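PDB 1V2A: glutathione transferase gst1-6 from Anopheles dirus, which probably catalyses the conjugation of glutathione to electrophilic compounds such as organic halides, working as a Delta class homodimer. Local coordinates for residues E63-V68 / F98-L103; R142-A147 / V152-L157. One frame throughout, in Å; residues are numbered along the deposited sequence.

How the contacts relate
Both contacts are buried, contact 1 nearer the centre of the chain (about 7 Å from it, centre to centre, against about 12 Å for contact 2). Contact 1 joins the thioredoxin-like N-terminal domain to the helical C-terminal domain beside bound glutathione sulfonic acid and the second subunit. Contact 2 stays within the C-terminal domain, tying a loop to the start of helix 152-162, and touches no other chain. That helix also meets contact 1, with Val152 on Val68 and Cys156 on Tyr65. An aspartate is central to each: Asp99 receives a tyrosine hydroxyl, whereas Asp154 receives backbone amides, a water and the indole N-H of Trp180.

Contact 1 (E63-V68 / F98-L103); sequences ESYAIV and FDIGTL. With GTS (glutathione sulfonic acid), chain F.
Tyr65 reaches from the first turn of helix 64-75 to Asp99 and Ile100 on helix 86-115, bridging backbones whose closest CA atoms, those of Tyr65 and Ile100, are 8.7 Å apart. The tight part of the contact surrounds the phenol end. Tyr65 OH donates to Asp99 OD2 at 2.6 Å; the oxygen lies at the ring edge, in its plane, but the hydroxyl approaches it from above the carboxylate, 40° out of that plane. Ile100 crosses the ring at a slant, its CB 3.6 Å from Tyr65 CZ. With CG1 of Ile100 set opposite the backbone N (chi1 -169°), CG1 and CD1 run alongside Tyr65 CE1 toward Glu63.

Toward Glu63 the packing is looser: Ile100 CD1 stops 3.8 Å from Glu63 OE1, an apolar methyl beside a carboxylate oxygen with no bond between them. Phe97 of the second subunit packs here, stacking on the Tyr65 ring and touching both Glu63 and Ile100. Gly101, the residue after Ile100, is partly exposed.

Glu63 and Ser64 are turned to the ligand instead. Glu63, the N-cap residue, accepts from GTS N1 at OE1 (2.8 Å), and Ser64 N gives a nearly straight bond (165°) to GTS O11 at 2.7 Å. Ser64 OG, poised over one face of the Tyr65 ring near its rim, donates to GTS O12 at 2.7 Å. This is the Glu-Ser pair with which many GST N-terminal domains hold the gamma-glutamyl end of glutathione. The ligand's amino group thus meets a carboxylate while its own carboxylate sits at a helix N-terminus, whose dipole probably favours the negative charge; Asp99, bonded also to Thr160 through OD1, fixes the neighbouring tyrosine by its hydroxyl.

Contact 2 (R142-A147 / V152-L157); sequences RAYAAA and VADICL
Asp154 grips the loop before its own helix through the backbone of Ala145. The amide N of Ala145 points at Asp154 OD1 over 2.6 Å in a nearly straight bond (165°), arriving on the syn side of the carboxylate, 24° out of its plane. The other oxygen works through a water: Ala146 N donates to it at 3.0 Å, and the water donates onward to Asp154 OD2 at 2.8 Å, so the two carboxylate oxygens serve successive amides of the loop. Tyr144 sits alongside with its CB 3.5 Å from Asp154 OD1, its ring almost perpendicular to the carboxylate (82°) and meeting that oxygen at its edge.

Beside these polar bonds the methyl groups meet. Ala145 CB lies 3.9 Å from Ala153 CB and 3.6 Å from Leu157 CD1, one helical turn further on, while Ala146 CB also packs against Ala153 CB.

Thr151-Val152-Ala153-Asp154 has the Ser/Thr-x-x-Asp sequence pattern of the N-capping box familiar from the C-terminal domain of GSTs. Asp154 OD2 bonds back to Thr151 N, which is the aspartate's half of such a box, whereas the threonine's bond, from OG1, goes to Ala153 N at the helix start. Trp180 NE1 is a second donor to Asp154 OD1, so both oxygens have two partners and the carboxylate's rotation is fixed. Further out, Arg95 of helix 86-115 binds Ala145 O through NE, and Glu187 holds the hydroxyl of Tyr144.

Contact 1 (E63-V68 / F98-L103)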
ATOM      1  N   GLU B  63       1.372   1.204 -10.207  1.00 25.39           N
ATOM      2  CA  GLU B  63       0.804   1.337  -8.870  1.00 22.93           C
ATOM      3  C   GLU B  63       0.534   2.834  -8.825  1.00 23.52           C
ATOM      4  O   GLU B  63       1.470   3.637  -8.739  1.00 21.74           O
ATOM      5  CB  GLU B  63       1.788   0.985  -7.740  1.00 22.37           C
ATOM      6  CG  GLU B  63       1.962  -0.496  -7.399  1.00 23.43           C
ATOM      7  CD  GLU B  63       0.677  -1.173  -6.949  1.00 23.89           C
ATOM      8  OE1 GLU B  63      -0.107  -0.572  -6.183  1.00 20.91           O
ATOM      9  OE2 GLU B  63       0.465  -2.328  -7.359  1.00 25.69           O
ATOM     10  N   SER B  64      -0.742   3.193  -8.908  1.00 19.98           N
ATOM     11  CA  SER B  64      -1.190   4.573  -8.882  1.00 21.60           C
ATOM     12  C   SER B  64      -0.416   5.419  -7.877  1.00 20.71           C
ATOM     13  O   SER B  64      -0.175   6.609  -8.088  1.00 20.64           O
ATOM     14  CB  SER B  64      -2.689   4.611  -8.543  1.00 23.19           C
ATOM     15  OG  SER B  64      -2.957   4.073  -7.249  1.00 23.98           O
ATOM     16  N   TYR B  65      -0.033   4.796  -6.777  1.00 22.43           N
ATOM     17  CA  TYR B  65       0.692   5.497  -5.729  1.00 23.13           C
ATOM     18  C   TYR B  65       2.141   5.762  -6.110  1.00 20.62           C
ATOM     19  O   TYR B  65       2.682   6.820  -5.804  1.00 20.60           O
ATOM     20  CB  TYR B  65       0.633   4.690  -4.438  1.00 18.92           C
ATOM     21  CG  TYR B  65      -0.766   4.275  -4.079  1.00 19.44           C
ATOM     22  CD1 TYR B  65      -1.315   3.106  -4.584  1.00 20.14           C
ATOM     23  CD2 TYR B  65      -1.558   5.071  -3.257  1.00 20.79           C
ATOM     24  CE1 TYR B  65      -2.628   2.736  -4.278  1.00 21.26           C
ATOM     25  CE2 TYR B  65      -2.876   4.708  -2.944  1.00 20.29           C
ATOM     26  CZ  TYR B  65      -3.399   3.542  -3.463  1.00 18.04           C
ATOM     27  OH  TYR B  65      -4.708   3.208  -3.210  1.00 22.00           O
ATOM     28  N   ALA B  66       2.763   4.797  -6.770  1.00 20.04           N
ATOM     29  CA  ALA B  66       4.145   4.954  -7.183  1.00 23.37           C
ATOM     30  C   ALA B  66       4.185   5.966  -8.329  1.00 23.86           C
ATOM     31  O   ALA B  66       5.088   6.794  -8.392  1.00 24.97           O
ATOM     32  CB  ALA B  66       4.731   3.602  -7.618  1.00 20.72           C
ATOM     33  N   ILE B  67       3.196   5.911  -9.221  1.00 24.56           N
ATOM     34  CA  ILE B  67       3.140   6.859 -10.333  1.00 22.67           C
ATOM     35  C   ILE B  67       2.952   8.268  -9.781  1.00 22.45           C
ATOM     36  O   ILE B  67       3.662   9.198 -10.169  1.00 18.90           O
ATOM     37  CB  ILE B  67       1.979   6.543 -11.299  1.00 23.72           C
ATOM     38  CG1 ILE B  67       2.249   5.211 -12.005  1.00 24.63           C
ATOM     39  CG2 ILE B  67       1.814   7.689 -12.307  1.00 22.53           C
ATOM     40  CD1 ILE B  67       1.155   4.759 -12.929  1.00 24.50           C
ATOM     41  N   VAL B  68       1.995   8.416  -8.872  1.00 19.05           N
ATOM     42  CA  VAL B  68       1.726   9.705  -8.254  1.00 23.20           C
ATOM     43  C   VAL B  68       2.990  10.298  -7.646  1.00 24.33           C
ATOM     44  O   VAL B  68       3.437  11.361  -8.056  1.00 27.37           O
ATOM     45  CB  VAL B  68       0.645   9.588  -7.146  1.00 22.58           C
ATOM     46  CG1 VAL B  68       0.588  10.859  -6.329  1.00 19.43           C
ATOM     47  CG2 VAL B  68      -0.717   9.336  -7.778  1.00 24.65           C
ATOM     48  N   PHE B  98      -3.184   3.577   4.096  1.00 24.84           N
ATOM     49  CA  PHE B  98      -4.511   3.412   4.667  1.00 26.95           C
ATOM     50  C   PHE B  98      -5.464   3.214   3.484  1.00 26.78           C
ATOM     51  O   PHE B  98      -6.386   2.399   3.526  1.00 28.09           O
ATOM     52  CB  PHE B  98      -4.902   4.681   5.430  1.00 25.56           C
ATOM     53  CG  PHE B  98      -6.373   4.797   5.694  1.00 27.25           C
ATOM     54  CD1 PHE B  98      -6.984   4.009   6.664  1.00 27.77           C
ATOM     55  CD2 PHE B  98      -7.156   5.680   4.957  1.00 25.05           C
ATOM     56  CE1 PHE B  98      -8.353   4.101   6.893  1.00 27.42           C
ATOM     57  CE2 PHE B  98      -8.515   5.778   5.179  1.00 25.80           C
ATOM     58  CZ  PHE B  98      -9.119   4.990   6.146  1.00 24.37           C
ATOM     59  N   ASP B  99      -5.207   3.963   2.419  1.00 25.99           N
ATOM     60  CA  ASP B  99      -6.022   3.917   1.216  1.00 21.97           C
ATOM     61  C   ASP B  99      -5.963   2.579   0.512  1.00 23.26           C
ATOM     62  O   ASP B  99      -6.982   1.906   0.336  1.00 24.16           O
ATOM     63  CB  ASP B  99      -5.571   5.012   0.247  1.00 23.32           C
ATOM     64  CG  ASP B  99      -6.526   5.192  -0.909  1.00 22.04           C
ATOM     65  OD1 ASP B  99      -7.728   5.388  -0.656  1.00 24.40           O
ATOM     66  OD2 ASP B  99      -6.078   5.141  -2.070  1.00 24.32           O
ATOM     67  N   ILE B 100      -4.766   2.186   0.107  1.00 19.21           N
ATOM     68  CA  ILE B 100      -4.610   0.943  -0.612  1.00 18.80           C
ATOM     69  C   ILE B 100      -4.932  -0.290   0.216  1.00 23.00           C
ATOM     70  O   ILE B 100      -5.567  -1.221  -0.292  1.00 24.69           O
ATOM     71  CB  ILE B 100      -3.180   0.802  -1.196  1.00 16.11           C
ATOM     72  CG1 ILE B 100      -3.146  -0.382  -2.158  1.00 14.80           C
ATOM     73  CG2 ILE B 100      -2.155   0.604  -0.085  1.00 13.78           C
ATOM     74  CD1 ILE B 100      -1.800  -0.623  -2.812  1.00 17.34           C
ATOM     75  N   GLY B 101      -4.509  -0.297   1.482  1.00 22.61           N
ATOM     76  CA  GLY B 101      -4.739  -1.451   2.329  1.00 21.34           C
ATOM     77  C   GLY B 101      -5.904  -1.444   3.306  1.00 24.33           C
ATOM     78  O   GLY B 101      -6.168  -2.456   3.950  1.00 22.58           O
ATOM     79  N   THR B 102      -6.609  -0.330   3.439  1.00 25.11           N
ATOM     80  CA  THR B 102      -7.721  -0.309   4.376  1.00 24.72           C
ATOM     81  C   THR B 102      -9.038   0.083   3.741  1.00 24.59           C
ATOM     82  O   THR B 102      -9.928  -0.751   3.597  1.00 23.81           O
ATOM     83  CB  THR B 102      -7.450   0.647   5.553  1.00 25.11           C
ATOM     84  OG1 THR B 102      -6.281   0.212   6.258  1.00 25.50           O
ATOM     85  CG2 THR B 102      -8.642   0.673   6.513  1.00 22.85           C
ATOM     86  N   LEU B 103      -9.149   1.348   3.344  1.00 25.71           N
ATOM     87  CA  LEU B 103     -10.379   1.869   2.756  1.00 23.01           C
ATOM     88  C   LEU B 103     -10.738   1.340   1.382  1.00 23.00           C
ATOM     89  O   LEU B 103     -11.821   0.800   1.196  1.00 23.25           O
ATOM     90  CB  LEU B 103     -10.336   3.399   2.719  1.00 23.69           C
ATOM     91  CG  LEU B 103     -11.601   4.146   2.266  1.00 24.47           C
ATOM     92  CD1 LEU B 103     -12.850   3.531   2.879  1.00 23.85           C
ATOM     93  CD2 LEU B 103     -11.486   5.600   2.676  1.00 25.13           C
TER
HETATM   94  N1  GTS F2001      -2.775  -1.069  -6.713  1.00 19.65           N
HETATM   95  CA1 GTS F2001      -2.961  -0.846  -8.119  1.00 21.43           C
HETATM   96  C1  GTS F2001      -2.786   0.639  -8.314  1.00 20.36           C
HETATM   97  O11 GTS F2001      -2.317   1.009  -9.375  1.00 23.10           O
HETATM   98  O12 GTS F2001      -3.096   1.423  -7.405  1.00 19.65           O
HETATM   99  CB1 GTS F2001      -4.340  -1.341  -8.489  1.00 23.64           C
HETATM  100  CG1 GTS F2001      -4.690  -1.178  -9.982  1.00 27.03           C
HETATM  101  CD1 GTS F2001      -5.587  -2.300 -10.479  1.00 29.83           C
HETATM  102  OE1 GTS F2001      -5.956  -3.228  -9.741  1.00 29.11           O
HETATM  103  N2  GTS F2001      -5.935  -2.176 -11.758  1.00 29.53           N
HETATM  104  CA2 GTS F2001      -6.811  -3.162 -12.402  1.00 32.85           C
HETATM  105  C2  GTS F2001      -6.046  -3.911 -13.441  1.00 32.39           C
HETATM  106  O2  GTS F2001      -5.254  -3.321 -14.186  1.00 33.94           O
HETATM  107  CB2 GTS F2001      -8.009  -2.565 -13.133  1.00 30.71           C
HETATM  108  SG2 GTS F2001      -9.239  -1.622 -12.174  1.00 32.25           S
HETATM  109  O1S GTS F2001      -8.681  -0.488 -11.511  1.00 31.28           O
HETATM  110  O2S GTS F2001     -10.212  -1.191 -13.110  1.00 31.73           O
HETATM  111  O3S GTS F2001      -9.853  -2.460 -11.184  1.00 26.46           O
HETATM  112  N3  GTS F2001      -6.305  -5.210 -13.481  1.00 33.49           N
HETATM  113  CA3 GTS F2001      -5.652  -6.056 -14.439  1.00 35.84           C
HETATM  114  C3  GTS F2001      -5.069  -7.260 -13.794  1.00 35.07           C
HETATM  115  O31 GTS F2001      -4.510  -8.047 -14.543  1.00 37.10           O
HETATM  116  O32 GTS F2001      -5.197  -7.394 -12.566  1.00 33.46           O

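Contact 2 (R142-A147 / V152-L157)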
ATOM      1  N   ARG B 142      -8.122  17.654  10.829  1.00 32.98           N
ATOM      2  CA  ARG B 142      -7.604  18.646   9.893  1.00 32.48           C
ATOM      3  C   ARG B 142      -8.604  18.773   8.749  1.00 32.60           C
ATOM      4  O   ARG B 142      -9.453  17.900   8.560  1.00 32.47           O
ATOM      5  CB  ARG B 142      -6.236  18.247   9.318  1.00 30.34           C
ATOM      6  CG  ARG B 142      -5.192  17.834  10.332  1.00 29.16           C
ATOM      7  CD  ARG B 142      -3.792  17.962   9.742  1.00 27.08           C
ATOM      8  NE  ARG B 142      -2.787  17.279  10.552  1.00 26.12           N
ATOM      9  CZ  ARG B 142      -2.665  15.954  10.638  1.00 28.02           C
ATOM     10  NH1 ARG B 142      -3.485  15.150   9.961  1.00 25.04           N
ATOM     11  NH2 ARG B 142      -1.714  15.426  11.400  1.00 26.06           N
ATOM     12  N   ALA B 143      -8.500  19.861   7.993  1.00 31.39           N
ATOM     13  CA  ALA B 143      -9.393  20.103   6.866  1.00 30.21           C
ATOM     14  C   ALA B 143      -9.081  19.165   5.710  1.00 28.83           C
ATOM     15  O   ALA B 143      -9.941  18.909   4.867  1.00 27.78           O
ATOM     16  CB  ALA B 143      -9.272  21.551   6.408  1.00 31.03           C
ATOM     17  N   TYR B 144      -7.849  18.658   5.671  1.00 30.21           N
ATOM     18  CA  TYR B 144      -7.425  17.739   4.609  1.00 29.30           C
ATOM     19  C   TYR B 144      -6.986  16.358   5.115  1.00 28.37           C
ATOM     20  O   TYR B 144      -6.725  16.169   6.307  1.00 29.58           O
ATOM     21  CB  TYR B 144      -6.307  18.368   3.775  1.00 26.71           C
ATOM     22  CG  TYR B 144      -6.701  19.676   3.127  1.00 25.40           C
ATOM     23  CD1 TYR B 144      -6.590  20.881   3.821  1.00 27.38           C
ATOM     24  CD2 TYR B 144      -7.202  19.706   1.826  1.00 24.39           C
ATOM     25  CE1 TYR B 144      -6.964  22.095   3.231  1.00 25.75           C
ATOM     26  CE2 TYR B 144      -7.583  20.900   1.228  1.00 25.39           C
ATOM     27  CZ  TYR B 144      -7.459  22.097   1.936  1.00 28.48           C
ATOM     28  OH  TYR B 144      -7.819  23.295   1.346  1.00 28.18           O
ATOM     29  N   ALA B 145      -6.896  15.405   4.186  1.00 26.31           N
ATOM     30  CA  ALA B 145      -6.540  14.024   4.500  1.00 26.88           C
ATOM     31  C   ALA B 145      -5.334  13.795   5.403  1.00 27.64           C
ATOM     32  O   ALA B 145      -5.421  13.018   6.360  1.00 23.44           O
ATOM     33  CB  ALA B 145      -6.372  13.227   3.208  1.00 25.39           C
ATOM     34  N   ALA B 146      -4.214  14.453   5.105  1.00 28.30           N
ATOM     35  CA  ALA B 146      -3.000  14.272   5.894  1.00 26.67           C
ATOM     36  C   ALA B 146      -2.295  15.551   6.348  1.00 28.83           C
ATOM     37  O   ALA B 146      -1.187  15.492   6.879  1.00 29.41           O
ATOM     38  CB  ALA B 146      -2.020  13.399   5.118  1.00 25.88           C
ATOM     39  N   ALA B 147      -2.908  16.708   6.146  1.00 29.44           N
ATOM     40  CA  ALA B 147      -2.253  17.936   6.570  1.00 28.43           C
ATOM     41  C   ALA B 147      -3.213  19.110   6.594  1.00 28.00           C
ATOM     42  O   ALA B 147      -4.425  18.934   6.457  1.00 29.25           O
ATOM     43  CB  ALA B 147      -1.070  18.242   5.642  1.00 27.85           C
ATOM     44  N   VAL B 152      -0.978  14.611  -1.947  1.00 25.99           N
ATOM     45  CA  VAL B 152      -1.302  13.476  -2.795  1.00 25.48           C
ATOM     46  C   VAL B 152      -2.256  12.523  -2.087  1.00 25.66           C
ATOM     47  O   VAL B 152      -2.872  11.660  -2.717  1.00 24.58           O
ATOM     48  CB  VAL B 152      -0.038  12.707  -3.182  1.00 25.91           C
ATOM     49  CG1 VAL B 152       0.824  13.572  -4.080  1.00 27.70           C
ATOM     50  CG2 VAL B 152       0.732  12.336  -1.941  1.00 22.61           C
ATOM     51  N   ALA B 153      -2.369  12.676  -0.769  1.00 24.77           N
ATOM     52  CA  ALA B 153      -3.247  11.830   0.024  1.00 23.39           C
ATOM     53  C   ALA B 153      -4.688  12.124  -0.333  1.00 24.01           C
ATOM     54  O   ALA B 153      -5.492  11.217  -0.538  1.00 26.39           O
ATOM     55  CB  ALA B 153      -3.026  12.087   1.498  1.00 23.53           C
ATOM     56  N   ASP B 154      -5.005  13.408  -0.405  1.00 24.95           N
ATOM     57  CA  ASP B 154      -6.345  13.857  -0.722  1.00 24.58           C
ATOM     58  C   ASP B 154      -6.779  13.375  -2.095  1.00 26.02           C
ATOM     59  O   ASP B 154      -7.898  12.897  -2.260  1.00 27.41           O
ATOM     60  CB  ASP B 154      -6.392  15.378  -0.663  1.00 25.32           C
ATOM     61  CG  ASP B 154      -6.144  15.906   0.728  1.00 24.77           C
ATOM     62  OD1 ASP B 154      -7.053  15.780   1.571  1.00 25.58           O
ATOM     63  OD2 ASP B 154      -5.042  16.438   0.982  1.00 25.02           O
ATOM     64  N   ILE B 155      -5.892  13.502  -3.079  1.00 25.37           N
ATOM     65  CA  ILE B 155      -6.207  13.074  -4.435  1.00 25.41           C
ATOM     66  C   ILE B 155      -6.531  11.582  -4.543  1.00 26.31           C
ATOM     67  O   ILE B 155      -7.499  11.211  -5.213  1.00 28.55           O
ATOM     68  CB  ILE B 155      -5.059  13.407  -5.405  1.00 24.96           C
ATOM     69  CG1 ILE B 155      -4.915  14.931  -5.531  1.00 25.24           C
ATOM     70  CG2 ILE B 155      -5.324  12.764  -6.760  1.00 21.36           C
ATOM     71  CD1 ILE B 155      -3.838  15.379  -6.494  1.00 25.86           C
ATOM     72  N   CYS B 156      -5.726  10.736  -3.900  1.00 25.57           N
ATOM     73  CA  CYS B 156      -5.950   9.282  -3.935  1.00 27.26           C
ATOM     74  C   CYS B 156      -7.212   8.869  -3.176  1.00 23.90           C
ATOM     75  O   CYS B 156      -7.968   8.012  -3.636  1.00 26.00           O
ATOM     76  CB  CYS B 156      -4.758   8.520  -3.335  1.00 24.80           C
ATOM     77  SG  CYS B 156      -3.174   8.724  -4.195  1.00 27.08           S
ATOM     78  N   LEU B 157      -7.429   9.464  -2.008  1.00 21.48           N
ATOM     79  CA  LEU B 157      -8.601   9.139  -1.199  1.00 22.86           C
ATOM     80  C   LEU B 157      -9.891   9.651  -1.839  1.00 25.64           C
ATOM     81  O   LEU B 157     -10.983   9.126  -1.581  1.00 25.25           O
ATOM     82  CB  LEU B 157      -8.438   9.721   0.210  1.00 18.90           C
ATOM     83  CG  LEU B 157      -7.395   8.998   1.073  1.00 18.39           C
ATOM     84  CD1 LEU B 157      -7.117   9.775   2.345  1.00 12.74           C
ATOM     85  CD2 LEU B 157      -7.905   7.593   1.381  1.00 12.57           C
TER
HETATM   86  O   HOH W   1      -3.135  16.353   2.985  1.00 25.32           O